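Local coordinates for protein 2-Cys peroxiredoxin (Plasmodium yoelii, PDB 2H01) that probably reduces hydrogen peroxide and organic hydroperoxides to water and alcohols as a thiol-dependent, thioredoxin-linked peroxidase, at residues Glu12-Phe15 with Thr19-Glu22; Ser26-Lys31 with Asn65-Gly70; Leu36-Leu41 with Tyr111-Asn116; Ile51-Lys56 with Arg145-Ile150; Ala81-Pro86 with Gly90-Ile95. One frame throughout, in Å; residues are numbered along the deposited sequence.

Interaction 1 of 5, residues Glu12-Phe15 with Thr19-Glu22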
# COMPACT_ATOMS: atom_id res chain seq x y z
N GLU A 12 3.72 14.30 -0.28
CA GLU A 12 3.13 14.99 0.87
C GLU A 12 2.28 13.91 1.53
O GLU A 12 1.83 12.98 0.85
CB GLU A 12 2.24 16.16 0.43
CG GLU A 12 2.97 17.36 -0.18
CD GLU A 12 4.00 17.98 0.77
OE1 GLU A 12 5.03 17.33 1.02
OE2 GLU A 12 3.77 19.11 1.26
N ALA A 13 2.04 14.02 2.83
CA ALA A 13 1.26 13.00 3.50
C ALA A 13 0.48 13.47 4.71
O ALA A 13 0.83 14.46 5.36
CB ALA A 13 2.19 11.86 3.92
N VAL A 14 -0.66 12.83 4.92
CA VAL A 14 -1.40 12.94 6.14
C VAL A 14 -1.22 11.71 6.99
O VAL A 14 -1.56 10.61 6.57
CB VAL A 14 -2.86 13.08 5.90
CG1 VAL A 14 -3.55 13.49 7.16
CG2 VAL A 14 -3.12 14.03 4.80
N PHE A 15 -0.72 11.92 8.19
CA PHE A 15 -0.50 10.80 9.09
C PHE A 15 -1.74 10.42 9.90
O PHE A 15 -2.78 11.07 9.80
CB PHE A 15 0.66 11.12 10.04
CG PHE A 15 1.97 11.39 9.33
CD1 PHE A 15 2.56 10.40 8.55
CD2 PHE A 15 2.60 12.62 9.45
CE1 PHE A 15 3.79 10.63 7.91
CE2 PHE A 15 3.83 12.86 8.81
CZ PHE A 15 4.42 11.86 8.04
N THR A 19 -1.55 14.91 11.10
CA THR A 19 -0.39 15.78 10.89
C THR A 19 -0.08 15.77 9.41
O THR A 19 -0.24 14.75 8.77
CB THR A 19 0.82 15.13 11.62
OG1 THR A 19 0.73 15.36 13.03
CG2 THR A 19 2.11 15.75 11.24
N PHE A 20 0.40 16.88 8.86
CA PHE A 20 0.88 16.80 7.48
C PHE A 20 2.35 16.50 7.57
O PHE A 20 2.97 16.69 8.62
CB PHE A 20 0.70 18.11 6.73
CG PHE A 20 -0.71 18.40 6.34
CD1 PHE A 20 -1.59 17.36 6.04
CD2 PHE A 20 -1.17 19.71 6.23
CE1 PHE A 20 -2.90 17.63 5.65
CE2 PHE A 20 -2.47 19.99 5.84
CZ PHE A 20 -3.34 18.95 5.55
N GLY A 21 2.91 16.02 6.47
CA GLY A 21 4.32 15.71 6.45
C GLY A 21 4.73 15.16 5.11
O GLY A 21 3.92 15.05 4.20
N GLU A 22 6.01 14.80 4.99
CA GLU A 22 6.53 14.26 3.75
C GLU A 22 6.96 12.82 3.97
O GLU A 22 7.44 12.45 5.04
CB GLU A 22 7.71 15.10 3.28
CG GLU A 22 8.34 14.61 1.99
CD GLU A 22 9.49 15.51 1.56
OE1 GLU A 22 10.44 15.68 2.36
OE2 GLU A 22 9.44 16.03 0.42
O HOH W 1 3.44 18.16 4.05
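Residues Glu-12 to Val-14 and Phe-20 to Glu-22 are the arms of an antiparallel beta hairpin, their short axes 4.4 Å apart at closest approach and strongly twisted, with N-to-C directions 140° from one another. Ala-13 and Gly-21 form the hydrogen-bonded pair, flanked by the non-hydrogen-bonded pairs Glu-12/Glu-22 and Val-14/Phe-20. Ala-13 N donates to Gly-21 O over a modelled 2.5 Å, a length too short to be trusted, while the return bond from Gly-21 N to Ala-13 O is weak. Beyond the strands, Phe-15 N reaches Thr-19 O at 2.9 Å in a nearly straight bond of 169°, holding the turn closed.

Among the side chains, Val-14 and Phe-20 run side by side on one face, and Val-14 CG2 meets the ring edge of Phe-20 at CE1, 3.7 Å away. On the face of Ala-13, the Phe-15 ring leans back over the partner strand. Gly-21 has no side chain there, so Phe-15 CE2 settles 3.7 Å from Gly-21 CA. The same ring carries Thr-19 CG2 at 3.6 Å from its CD2. With its chain bent at chi2 (-59°), Glu-12 curls toward the partner strand, where one water donates weakly to Glu-12 OE2 and Gly-21 O.

Glu-12 OE2 also forms a salt bridge with Lys-76 of helix 76-83, which packs on the face of Val-14 and Phe-20. Lys-76 makes a cation-pi contact with Phe-20, and Phe-77 meets that ring edge-to-face. Along its other side, strand 10-14 pairs with strand 98-101 through Glu-12/Ser-101 and Val-14/Leu-99.

Interaction 2 of 5, residues Ser26-Lys31 with Asn65-Gly70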
# COMPACT_ATOMS: atom_id res chain seq x y z
N SER A 26 12.06 5.44 0.32
CA SER A 26 13.37 5.15 0.89
C SER A 26 13.48 5.34 2.39
O SER A 26 14.43 4.84 3.00
CB SER A 26 14.45 5.99 0.17
OG SER A 26 14.30 7.37 0.45
N ASP A 27 12.55 6.06 3.00
CA ASP A 27 12.60 6.26 4.45
C ASP A 27 12.43 4.91 5.17
O ASP A 27 12.77 4.77 6.34
CB ASP A 27 11.47 7.18 4.94
CG ASP A 27 11.58 8.60 4.41
OD1 ASP A 27 12.71 9.06 4.15
OD2 ASP A 27 10.52 9.25 4.27
N PHE A 28 11.90 3.93 4.45
CA PHE A 28 11.64 2.62 5.05
C PHE A 28 12.67 1.54 4.81
O PHE A 28 12.57 0.45 5.37
CB PHE A 28 10.25 2.14 4.62
CG PHE A 28 9.16 3.12 4.95
CD1 PHE A 28 8.81 3.37 6.28
CD2 PHE A 28 8.50 3.83 3.94
CE1 PHE A 28 7.82 4.30 6.61
CE2 PHE A 28 7.50 4.77 4.25
CZ PHE A 28 7.16 5.00 5.59
N ILE A 29 13.62 1.80 3.93
CA ILE A 29 14.69 0.84 3.70
C ILE A 29 15.39 0.42 4.99
O ILE A 29 15.85 1.25 5.75
CB ILE A 29 15.68 1.36 2.63
CG1 ILE A 29 15.32 0.77 1.27
CG2 ILE A 29 17.06 0.93 2.96
CD1 ILE A 29 15.25 1.77 0.15
N GLY A 30 15.45 -0.88 5.23
CA GLY A 30 16.10 -1.40 6.42
C GLY A 30 15.35 -1.10 7.69
O GLY A 30 15.90 -1.20 8.79
N LYS A 31 14.08 -0.72 7.56
CA LYS A 31 13.26 -0.42 8.73
C LYS A 31 12.00 -1.27 8.75
O LYS A 31 11.79 -2.06 9.67
CB LYS A 31 12.86 1.06 8.75
CG LYS A 31 14.03 2.04 8.80
CD LYS A 31 14.85 1.85 10.06
CE LYS A 31 16.20 2.55 9.96
NZ LYS A 31 16.04 3.99 9.61
N ASN A 65 5.77 -6.02 11.18
CA ASN A 65 6.67 -4.92 10.83
C ASN A 65 6.42 -4.38 9.42
O ASN A 65 7.37 -4.15 8.65
CB ASN A 65 8.12 -5.39 10.99
CG ASN A 65 9.09 -4.24 11.18
OD1 ASN A 65 8.70 -3.16 11.61
ND2 ASN A 65 10.36 -4.48 10.87
N VAL A 66 5.15 -4.16 9.11
CA VAL A 66 4.73 -3.64 7.81
C VAL A 66 4.10 -2.25 7.94
O VAL A 66 3.21 -2.04 8.77
CB VAL A 66 3.69 -4.54 7.13
CG1 VAL A 66 3.19 -3.88 5.85
CG2 VAL A 66 4.30 -5.90 6.83
N GLU A 67 4.57 -1.33 7.11
CA GLU A 67 4.09 0.04 7.09
C GLU A 67 3.04 0.20 5.98
O GLU A 67 3.32 -0.06 4.81
CB GLU A 67 5.27 0.99 6.83
CG GLU A 67 4.93 2.48 6.86
CD GLU A 67 4.66 2.99 8.26
OE1 GLU A 67 5.24 2.45 9.24
OE2 GLU A 67 3.88 3.95 8.39
N LEU A 68 1.84 0.64 6.35
CA LEU A 68 0.76 0.83 5.39
C LEU A 68 0.78 2.22 4.78
O LEU A 68 0.89 3.21 5.49
CB LEU A 68 -0.60 0.64 6.05
CG LEU A 68 -1.15 -0.77 6.27
CD1 LEU A 68 -2.57 -0.66 6.85
CD2 LEU A 68 -1.17 -1.52 4.94
N LEU A 69 0.67 2.29 3.45
CA LEU A 69 0.64 3.56 2.74
C LEU A 69 -0.48 3.54 1.71
O LEU A 69 -0.46 2.74 0.77
CB LEU A 69 1.99 3.85 2.06
CG LEU A 69 3.20 4.04 2.99
CD1 LEU A 69 4.45 4.31 2.17
CD2 LEU A 69 2.95 5.19 3.96
N GLY A 70 -1.48 4.39 1.91
CA GLY A 70 -2.61 4.49 0.99
C GLY A 70 -2.40 5.65 0.04
O GLY A 70 -2.13 6.77 0.46
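Phe-28 projects its ring from a short 3-10 segment onto the side chains of Glu-67 and Leu-69, alternate residues of a strand and therefore on one face of the sheet. The apolar part of the contact belongs to this ring. Glu-67 passes over one of its faces: CB stands 4.1 Å above the plane, out toward the rim, and Glu-67 CG lies 3.4 Å from Phe-28 CE1. An extended first torsion (chi1 -176°) followed by a bend at chi2 (72°) lays CG over the rim near CE1 and CZ and carries the carboxylate outward past the ring's edge, its plane only 10° from that of the ring. The methylene groups of an acidic residue thus serve as a hydrophobic surface. Leu-69 points back at the phenylalanine, and its CD1 meets Phe-28 CE2 at 3.7 Å, obliquely and on the same side of the ring plane as Glu-67.

The polar part is slighter. Asn-65 ND2 donates to Lys-31 O at 3.1 Å, a weak bond; the stronger partner of the amide is Lys-32, whose NZ donates to Asn-65 OD1. The two bonds use both ends of the amide to hold the strand's start to the loop. With its positive phi, Asn-65 is the C-prime residue of the Schellman motif that ends helix 58-63.

Strand 66-72 runs parallel to strand 33-38 in the sheet, bonded through Tyr-33 and Leu-35. Phe-28 and Leu-69 both pack on Val-34 of that neighbour, Glu-67 and Leu-69 also meet Thr-98 of strand 98-101, and Leu-68 points to the opposite face, against helix 58-63.

Interaction 3 of 5, residues Leu36-Leu41 with Tyr111-Asn116; sequences LYFYPL and YDVLFN
Phe-38 packs against Val-113 and Tyr-111 in a buried apolar contact between a strand and the end of a helix. Its CB is directed at segment 111-116 and brings one ring face against Val-113. CG, the first ring atom, meets Val-113 CG2 at 4.0 Å, and the two CD atoms and two CE atoms that follow lie at almost the same distance from that methyl. This evenness is the mark of a centred CH-pi contact: Val-113 CG2 stands 3.9 Å from the centroid of the Phe-38 ring, 6° off its normal. For Val-113 the price is its rotamer, since chi1 of -64° puts CG2 in the crowded position between backbone N and carbonyl carbon.

The fold explains why these elements meet. Strand 33-38 is an inner strand of the thioredoxin-like sheet, parallel to strand 66-72 on one side and antiparallel to strand 119-127 on the other. Tyr-37 points to the face covered by helix 49-56; Leu-36 and Phe-38 point to the opposite one. There helix 106-110 ends in a Schellman motif with Asp-112 as its C-prime residue, which turns the chain between Tyr-111 and Val-113 so that both side chains reach the strand.

At the tip, Phe-38 CZ passes beyond the valine and comes to Tyr-111 CD2 at 4.2 Å. The two rings sit obliquely, planes at 45° and centroids 6.0 Å apart. Farther along the tyrosine, Leu-36 CD2 lies over one face, 4.2 Å from the Tyr-111 centroid, in a second CH-pi contact. Tyr-111 OH goes on to make a weak hydrogen bond with Pro-7 O.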
# COMPACT_ATOMS: atom_id res chain seq x y z
N LEU A 36 2.09 -0.70 -0.10
CA LEU A 36 1.60 0.49 -0.79
C LEU A 36 0.37 0.08 -1.59
O LEU A 36 0.42 -0.88 -2.37
CB LEU A 36 2.66 1.02 -1.76
CG LEU A 36 2.18 2.18 -2.67
CD1 LEU A 36 1.95 3.43 -1.82
CD2 LEU A 36 3.20 2.46 -3.77
N TYR A 37 -0.75 0.78 -1.39
CA TYR A 37 -1.96 0.46 -2.12
C TYR A 37 -2.56 1.70 -2.77
O TYR A 37 -2.41 2.81 -2.27
CB TYR A 37 -3.00 -0.21 -1.21
CG TYR A 37 -3.62 0.67 -0.14
CD1 TYR A 37 -3.04 0.81 1.12
CD2 TYR A 37 -4.81 1.36 -0.39
CE1 TYR A 37 -3.62 1.59 2.12
CE2 TYR A 37 -5.40 2.16 0.60
CZ TYR A 37 -4.80 2.27 1.85
OH TYR A 37 -5.39 3.04 2.82
N PHE A 38 -3.24 1.50 -3.90
CA PHE A 38 -3.86 2.60 -4.64
C PHE A 38 -5.38 2.52 -4.74
O PHE A 38 -5.96 1.45 -4.86
CB PHE A 38 -3.32 2.67 -6.08
CG PHE A 38 -1.88 3.04 -6.19
CD1 PHE A 38 -0.88 2.08 -6.06
CD2 PHE A 38 -1.51 4.36 -6.42
CE1 PHE A 38 0.48 2.43 -6.17
CE2 PHE A 38 -0.16 4.73 -6.53
CZ PHE A 38 0.84 3.75 -6.40
N TYR A 39 -6.02 3.67 -4.70
CA TYR A 39 -7.46 3.73 -4.89
C TYR A 39 -7.68 4.97 -5.77
O TYR A 39 -6.87 5.89 -5.77
CB TYR A 39 -8.22 3.81 -3.56
CG TYR A 39 -7.88 4.99 -2.67
CD1 TYR A 39 -6.75 4.98 -1.86
CD2 TYR A 39 -8.72 6.12 -2.64
CE1 TYR A 39 -6.45 6.05 -1.04
CE2 TYR A 39 -8.42 7.20 -1.83
CZ TYR A 39 -7.29 7.16 -1.03
OH TYR A 39 -6.99 8.23 -0.23
N PRO A 40 -8.77 4.98 -6.55
CA PRO A 40 -9.10 6.10 -7.44
C PRO A 40 -9.20 7.48 -6.81
O PRO A 40 -8.40 8.37 -7.08
CB PRO A 40 -10.44 5.67 -8.06
CG PRO A 40 -10.40 4.17 -8.00
CD PRO A 40 -9.79 3.92 -6.64
N LEU A 41 -10.21 7.65 -5.96
CA LEU A 41 -10.47 8.95 -5.36
C LEU A 41 -11.06 8.96 -3.97
O LEU A 41 -11.59 7.97 -3.48
CB LEU A 41 -11.45 9.72 -6.25
CG LEU A 41 -11.08 9.98 -7.71
CD1 LEU A 41 -12.32 10.43 -8.47
CD2 LEU A 41 -9.97 11.03 -7.78
N TYR A 111 4.19 3.22 -11.23
CA TYR A 111 3.74 1.88 -10.88
C TYR A 111 2.78 1.31 -11.91
O TYR A 111 2.23 0.23 -11.74
CB TYR A 111 3.12 1.90 -9.47
CG TYR A 111 4.17 1.98 -8.37
CD1 TYR A 111 4.71 0.82 -7.82
CD2 TYR A 111 4.67 3.20 -7.94
CE1 TYR A 111 5.74 0.87 -6.87
CE2 TYR A 111 5.71 3.27 -6.99
CZ TYR A 111 6.24 2.10 -6.46
OH TYR A 111 7.24 2.16 -5.52
N ASP A 112 2.59 2.05 -13.00
CA ASP A 112 1.70 1.65 -14.09
C ASP A 112 0.28 1.35 -13.68
O ASP A 112 -0.29 0.33 -14.09
CB ASP A 112 2.25 0.43 -14.82
CG ASP A 112 3.39 0.77 -15.77
OD1 ASP A 112 3.31 1.84 -16.42
OD2 ASP A 112 4.34 -0.03 -15.86
N VAL A 113 -0.30 2.23 -12.87
CA VAL A 113 -1.66 2.05 -12.41
C VAL A 113 -2.44 3.34 -12.57
O VAL A 113 -3.41 3.59 -11.86
CB VAL A 113 -1.72 1.60 -10.94
CG1 VAL A 113 -1.08 0.24 -10.79
CG2 VAL A 113 -1.01 2.62 -10.05
N LEU A 114 -2.00 4.17 -13.50
CA LEU A 114 -2.71 5.41 -13.76
C LEU A 114 -3.73 5.14 -14.86
O LEU A 114 -3.36 4.70 -15.95
CB LEU A 114 -1.74 6.51 -14.20
CG LEU A 114 -2.38 7.87 -14.47
CD1 LEU A 114 -3.13 8.35 -13.23
CD2 LEU A 114 -1.31 8.87 -14.86
N PHE A 115 -5.00 5.36 -14.57
CA PHE A 115 -6.05 5.14 -15.56
C PHE A 115 -6.27 6.43 -16.35
O PHE A 115 -6.62 7.46 -15.78
CB PHE A 115 -7.34 4.69 -14.89
CG PHE A 115 -8.42 4.31 -15.86
CD1 PHE A 115 -8.14 3.48 -16.94
CD2 PHE A 115 -9.71 4.80 -15.71
CE1 PHE A 115 -9.13 3.14 -17.86
CE2 PHE A 115 -10.71 4.47 -16.63
CZ PHE A 115 -10.42 3.64 -17.70
N ASN A 116 -6.08 6.34 -17.67
CA ASN A 116 -6.18 7.46 -18.62
C ASN A 116 -5.89 8.84 -18.02
O ASN A 116 -6.76 9.71 -17.93
CB ASN A 116 -7.53 7.44 -19.38
CG ASN A 116 -8.75 7.62 -18.48
OD1 ASN A 116 -8.84 7.02 -17.41
ND2 ASN A 116 -9.71 8.44 -18.93

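Interaction 4 of 5, residues Ile51-Lys56 with Arg145-Ile150; sequences IIALDK and RSVDEI
Helix 49-56 of the thioredoxin-like core, which follows the predicted peroxidatic Cys-47, presents Ala-53 and Leu-54 to Val-147 in the first turn of the long helix 147-163. The Ala-53 side chain is about 9 Å from that of Cys-47, the predicted sulfenic acid-forming residue. One methyl does the work. Val-147 CG2 meets Leu-54 CD2 at 3.4 Å, tighter than ordinary van der Waals contact, and touches Ala-53 CB at 3.8 Å. It also stands 3.8 Å from Ala-53 O, on the backbone of the facing helix. Near-extended chi1 (163°) in Val-147 leaves CG1 anti to the backbone N and turns CG2 to the facing helix. Leu-54 starts out along the flank of its helix, yet chi2 of 176° extends CD1 and leaves CD2 as the branch turned to the valine. The small Ala-53 is consistent with the close approach, the CA atoms of Leu-54 and Val-147 being 6.4 Å apart.

Leu-54 and, one turn after Val-147, Ile-150 both rest on Phe-124 of strand 119-127 and on Phe-61 of helix 58-63. Leu-54 also meets Tyr-37 and Ile-150 meets Leu-35, both of strand 33-38, so the two helices share one face of the sheet.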
# COMPACT_ATOMS: atom_id res chain seq x y z
N ILE A 51 -9.54 0.76 2.17
CA ILE A 51 -8.91 1.54 3.22
C ILE A 51 -9.37 1.08 4.60
O ILE A 51 -8.57 0.85 5.49
CB ILE A 51 -9.17 3.04 3.05
CG1 ILE A 51 -8.54 3.56 1.76
CG2 ILE A 51 -8.68 3.79 4.26
CD1 ILE A 51 -9.03 4.88 1.31
N ILE A 52 -10.34 0.95 4.90
CA ILE A 52 -11.01 0.36 6.06
C ILE A 52 -10.73 -1.14 6.16
O ILE A 52 -10.42 -1.66 7.24
CB ILE A 52 -12.53 0.62 5.99
CG1 ILE A 52 -12.80 2.09 5.67
CG2 ILE A 52 -13.20 0.21 7.29
CD1 ILE A 52 -14.24 2.37 5.29
N ALA A 53 -10.88 -1.80 5.47
CA ALA A 53 -10.47 -3.18 5.74
C ALA A 53 -9.01 -3.23 6.21
O ALA A 53 -8.68 -3.99 7.11
CB ALA A 53 -10.65 -4.03 4.49
N LEU A 54 -8.15 -2.43 5.59
CA LEU A 54 -6.74 -2.42 5.97
C LEU A 54 -6.52 -1.77 7.34
O LEU A 54 -5.82 -2.33 8.19
CB LEU A 54 -5.89 -1.68 4.92
CG LEU A 54 -5.82 -2.31 3.54
CD1 LEU A 54 -5.03 -1.40 2.61
CD2 LEU A 54 -5.16 -3.69 3.62
N ASP A 55 -7.12 -0.60 7.55
CA ASP A 55 -6.95 0.09 8.82
C ASP A 55 -7.48 -0.74 9.99
O ASP A 55 -6.92 -0.70 11.09
CB ASP A 55 -7.66 1.45 8.83
CG ASP A 55 -7.28 2.28 10.04
OD1 ASP A 55 -6.09 2.66 10.15
OD2 ASP A 55 -8.16 2.54 10.89
N LYS A 56 -8.56 -1.48 9.74
CA LYS A 56 -9.12 -2.32 10.78
C LYS A 56 -8.15 -3.45 11.12
O LYS A 56 -8.21 -4.03 12.19
CB LYS A 56 -10.47 -2.91 10.34
CG LYS A 56 -11.67 -2.07 10.77
CD LYS A 56 -12.94 -2.63 10.14
CE LYS A 56 -14.15 -1.78 10.48
NZ LYS A 56 -15.31 -2.14 9.61
N ARG A 145 -11.58 -7.10 0.68
CA ARG A 145 -11.76 -8.51 1.02
C ARG A 145 -10.45 -9.30 0.93
O ARG A 145 -10.36 -10.45 1.32
CB ARG A 145 -12.71 -9.10 -0.01
CG ARG A 145 -13.84 -9.83 0.55
CD ARG A 145 -14.27 -10.96 -0.30
NE ARG A 145 -15.70 -11.02 -0.38
CZ ARG A 145 -16.45 -11.71 0.44
NH1 ARG A 145 -15.91 -12.41 1.42
NH2 ARG A 145 -17.76 -11.70 0.27
N SER A 146 -9.41 -8.65 0.44
CA SER A 146 -8.17 -9.31 0.16
C SER A 146 -7.18 -9.27 1.33
O SER A 146 -6.11 -9.85 1.24
CB SER A 146 -7.53 -8.69 -1.08
OG SER A 146 -7.96 -9.32 -2.25
N VAL A 147 -7.55 -8.61 2.42
CA VAL A 147 -6.61 -8.32 3.47
C VAL A 147 -5.95 -9.59 4.00
O VAL A 147 -4.78 -9.60 4.33
CB VAL A 147 -7.24 -7.55 4.64
CG1 VAL A 147 -6.37 -7.62 5.85
CG2 VAL A 147 -7.46 -6.13 4.27
N ASP A 148 -6.72 -10.65 4.08
CA ASP A 148 -6.19 -11.84 4.66
C ASP A 148 -5.21 -12.59 3.76
O ASP A 148 -4.23 -13.12 4.25
CB ASP A 148 -7.30 -12.72 5.22
CG ASP A 148 -7.88 -12.17 6.52
OD1 ASP A 148 -9.10 -11.93 6.57
OD2 ASP A 148 -7.20 -11.95 7.54
N GLU A 149 -5.47 -12.61 2.45
CA GLU A 149 -4.46 -13.02 1.48
C GLU A 149 -3.17 -12.21 1.56
O GLU A 149 -2.08 -12.77 1.47
CB GLU A 149 -4.98 -12.98 0.05
CG GLU A 149 -6.31 -13.67 -0.16
CD GLU A 149 -6.32 -15.09 0.34
OE1 GLU A 149 -7.38 -15.52 0.83
OE2 GLU A 149 -5.28 -15.76 0.25
N ILE A 150 -3.31 -10.90 1.70
CA ILE A 150 -2.17 -10.02 1.81
C ILE A 150 -1.26 -10.38 2.98
O ILE A 150 -0.07 -10.57 2.80
CB ILE A 150 -2.61 -8.57 1.89
CG1 ILE A 150 -3.10 -8.10 0.53
CG2 ILE A 150 -1.49 -7.68 2.34
CD1 ILE A 150 -3.88 -6.82 0.58

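Interaction 5 of 5, residues Ala81-Pro86 with Gly90-Ile95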
# COMPACT_ATOMS: atom_id res chain seq x y z
N ALA A 81 -9.56 16.32 5.04
CA ALA A 81 -10.98 16.59 5.08
C ALA A 81 -11.79 15.30 5.03
O ALA A 81 -12.89 15.23 5.59
CB ALA A 81 -11.37 17.50 3.91
N TRP A 82 -11.26 14.28 4.36
CA TRP A 82 -11.96 13.01 4.25
C TRP A 82 -11.86 12.22 5.55
O TRP A 82 -12.75 11.44 5.88
CB TRP A 82 -11.39 12.19 3.09
CG TRP A 82 -12.29 11.09 2.62
CD1 TRP A 82 -13.64 11.06 2.68
CD2 TRP A 82 -11.89 9.92 1.90
NE1 TRP A 82 -14.13 9.95 2.02
CE2 TRP A 82 -13.07 9.23 1.54
CE3 TRP A 82 -10.65 9.38 1.51
CZ2 TRP A 82 -13.05 8.04 0.80
CZ3 TRP A 82 -10.63 8.20 0.79
CH2 TRP A 82 -11.83 7.54 0.44
N LYS A 83 -10.76 12.41 6.28
CA LYS A 83 -10.57 11.74 7.55
C LYS A 83 -11.48 12.40 8.60
O LYS A 83 -11.93 11.74 9.54
CB LYS A 83 -9.11 11.82 8.01
CG LYS A 83 -8.13 11.00 7.17
CD LYS A 83 -6.74 11.00 7.77
CE LYS A 83 -6.73 10.37 9.15
NZ LYS A 83 -5.37 10.22 9.72
N LYS A 84 -11.73 13.70 8.43
CA LYS A 84 -12.59 14.42 9.37
C LYS A 84 -14.06 14.22 9.06
O LYS A 84 -14.92 14.87 9.67
CB LYS A 84 -12.25 15.91 9.36
CG LYS A 84 -10.99 16.24 10.10
CD LYS A 84 -10.64 17.70 9.97
CE LYS A 84 -9.41 18.03 10.77
NZ LYS A 84 -8.85 19.35 10.36
N THR A 85 -14.35 13.33 8.12
CA THR A 85 -15.72 13.02 7.72
C THR A 85 -16.09 11.61 8.20
O THR A 85 -15.51 10.62 7.76
CB THR A 85 -15.89 13.09 6.18
OG1 THR A 85 -15.49 14.39 5.72
CG2 THR A 85 -17.34 12.84 5.79
N PRO A 86 -17.08 11.52 9.10
CA PRO A 86 -17.57 10.27 9.69
C PRO A 86 -18.04 9.26 8.67
O PRO A 86 -18.57 9.62 7.62
CB PRO A 86 -18.73 10.74 10.58
CG PRO A 86 -18.40 12.17 10.88
CD PRO A 86 -17.88 12.67 9.56
N GLY A 90 -20.14 9.21 4.54
CA GLY A 90 -19.27 8.96 3.41
C GLY A 90 -17.78 9.14 3.60
O GLY A 90 -17.03 9.04 2.63
N GLY A 91 -17.33 9.40 4.82
CA GLY A 91 -15.90 9.58 5.03
C GLY A 91 -15.18 8.30 5.39
O GLY A 91 -15.80 7.24 5.40
N ILE A 92 -13.89 8.40 5.70
CA ILE A 92 -13.13 7.26 6.18
C ILE A 92 -12.91 7.33 7.66
O ILE A 92 -12.39 6.40 8.24
CB ILE A 92 -11.77 7.13 5.48
CG1 ILE A 92 -11.24 8.50 5.11
CG2 ILE A 92 -11.86 6.23 4.29
CD1 ILE A 92 -9.78 8.65 5.26
N GLY A 93 -13.28 8.45 8.25
CA GLY A 93 -13.04 8.69 9.65
C GLY A 93 -11.58 8.74 9.97
O GLY A 93 -10.74 8.99 9.11
N ASN A 94 -11.26 8.46 11.22
CA ASN A 94 -9.92 8.67 11.73
C ASN A 94 -8.99 7.46 11.59
O ASN A 94 -8.54 6.91 12.58
CB ASN A 94 -9.99 9.10 13.17
CG ASN A 94 -8.79 9.86 13.59
OD1 ASN A 94 -8.55 10.05 14.77
ND2 ASN A 94 -8.01 10.30 12.62
N ILE A 95 -8.69 7.07 10.36
CA ILE A 95 -7.77 5.97 10.13
C ILE A 95 -6.39 6.27 10.66
O ILE A 95 -5.96 7.41 10.75
CB ILE A 95 -7.71 5.58 8.66
CG1 ILE A 95 -7.06 6.69 7.83
CG2 ILE A 95 -9.06 5.21 8.16
CD1 ILE A 95 -6.34 6.21 6.64
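The indole of Trp-82 carries Ile-92 over one face and Gly-90 O at its edge. Ile-92 CG1 lies 3.5 Å above the ring plane, toward the rim, and makes a CH-pi contact with the five-membered ring. At the edge, Trp-82 NE1 donates to Gly-90 O at 3.1 Å; the donor lies in the carbonyl plane on a lone pair, while the oxygen is tilted 16° out of the indole plane.

Backbone bonds then bind the helix end to the loop. Ile-92 N donates to Trp-82 O at 3.3 Å, Gly-93 N to Thr-85 O at 3.1 Å, and Gly-91 N to Pro-86 O from above the carbonyl plane. Gly-91 CA also sits against Thr-85 O, an approach made possible by the bare glycine. Thr-85 OG1 turns back to donate to Ala-81 O at 2.7 Å, tying the residues after the helix to its last turns.

Lys-83 runs alongside the loop: its CG presses on Ile-92 CD1 at 3.4 Å, and a bend at chi3 (62°) leads NZ to Ile-95 O at 3.1 Å. The same ammonium binds Phe-15 O of the hairpin loop, its stronger partner.

Gly-90 is about 8 Å from the side chain of Cys-47, the predicted peroxidatic residue. Trp-82 and Ile-92 both pack on Ile-51 of helix 49-56, joined by Ile-95, so the end of helix 76-83 and the loop leading to strand 98-101 settle together against that helix.

In the fold
Interactions 3 and 4 are the buried contacts, wholly apolar between their segments, and lie on opposite faces of strand 33-38: Leu-36 and Phe-38 serve interaction 3, while Tyr-37 touches Leu-54 of interaction 4. Interaction 2 sits at the surface and mixes ring packing with one weak polar bond; its strand 66-72 pairs with strand 33-38, Leu-69 O to Tyr-37 N. Interactions 1 and 5, only partly buried, close short loops and rely mainly on backbone hydrogen bonds, with glycines at the close approaches. They meet where Lys-83 NZ reaches Phe-15 O. Ile-51 of helix 49-56 links the segments of interaction 4 to Trp-82, Ile-92 and Ile-95 of interaction 5.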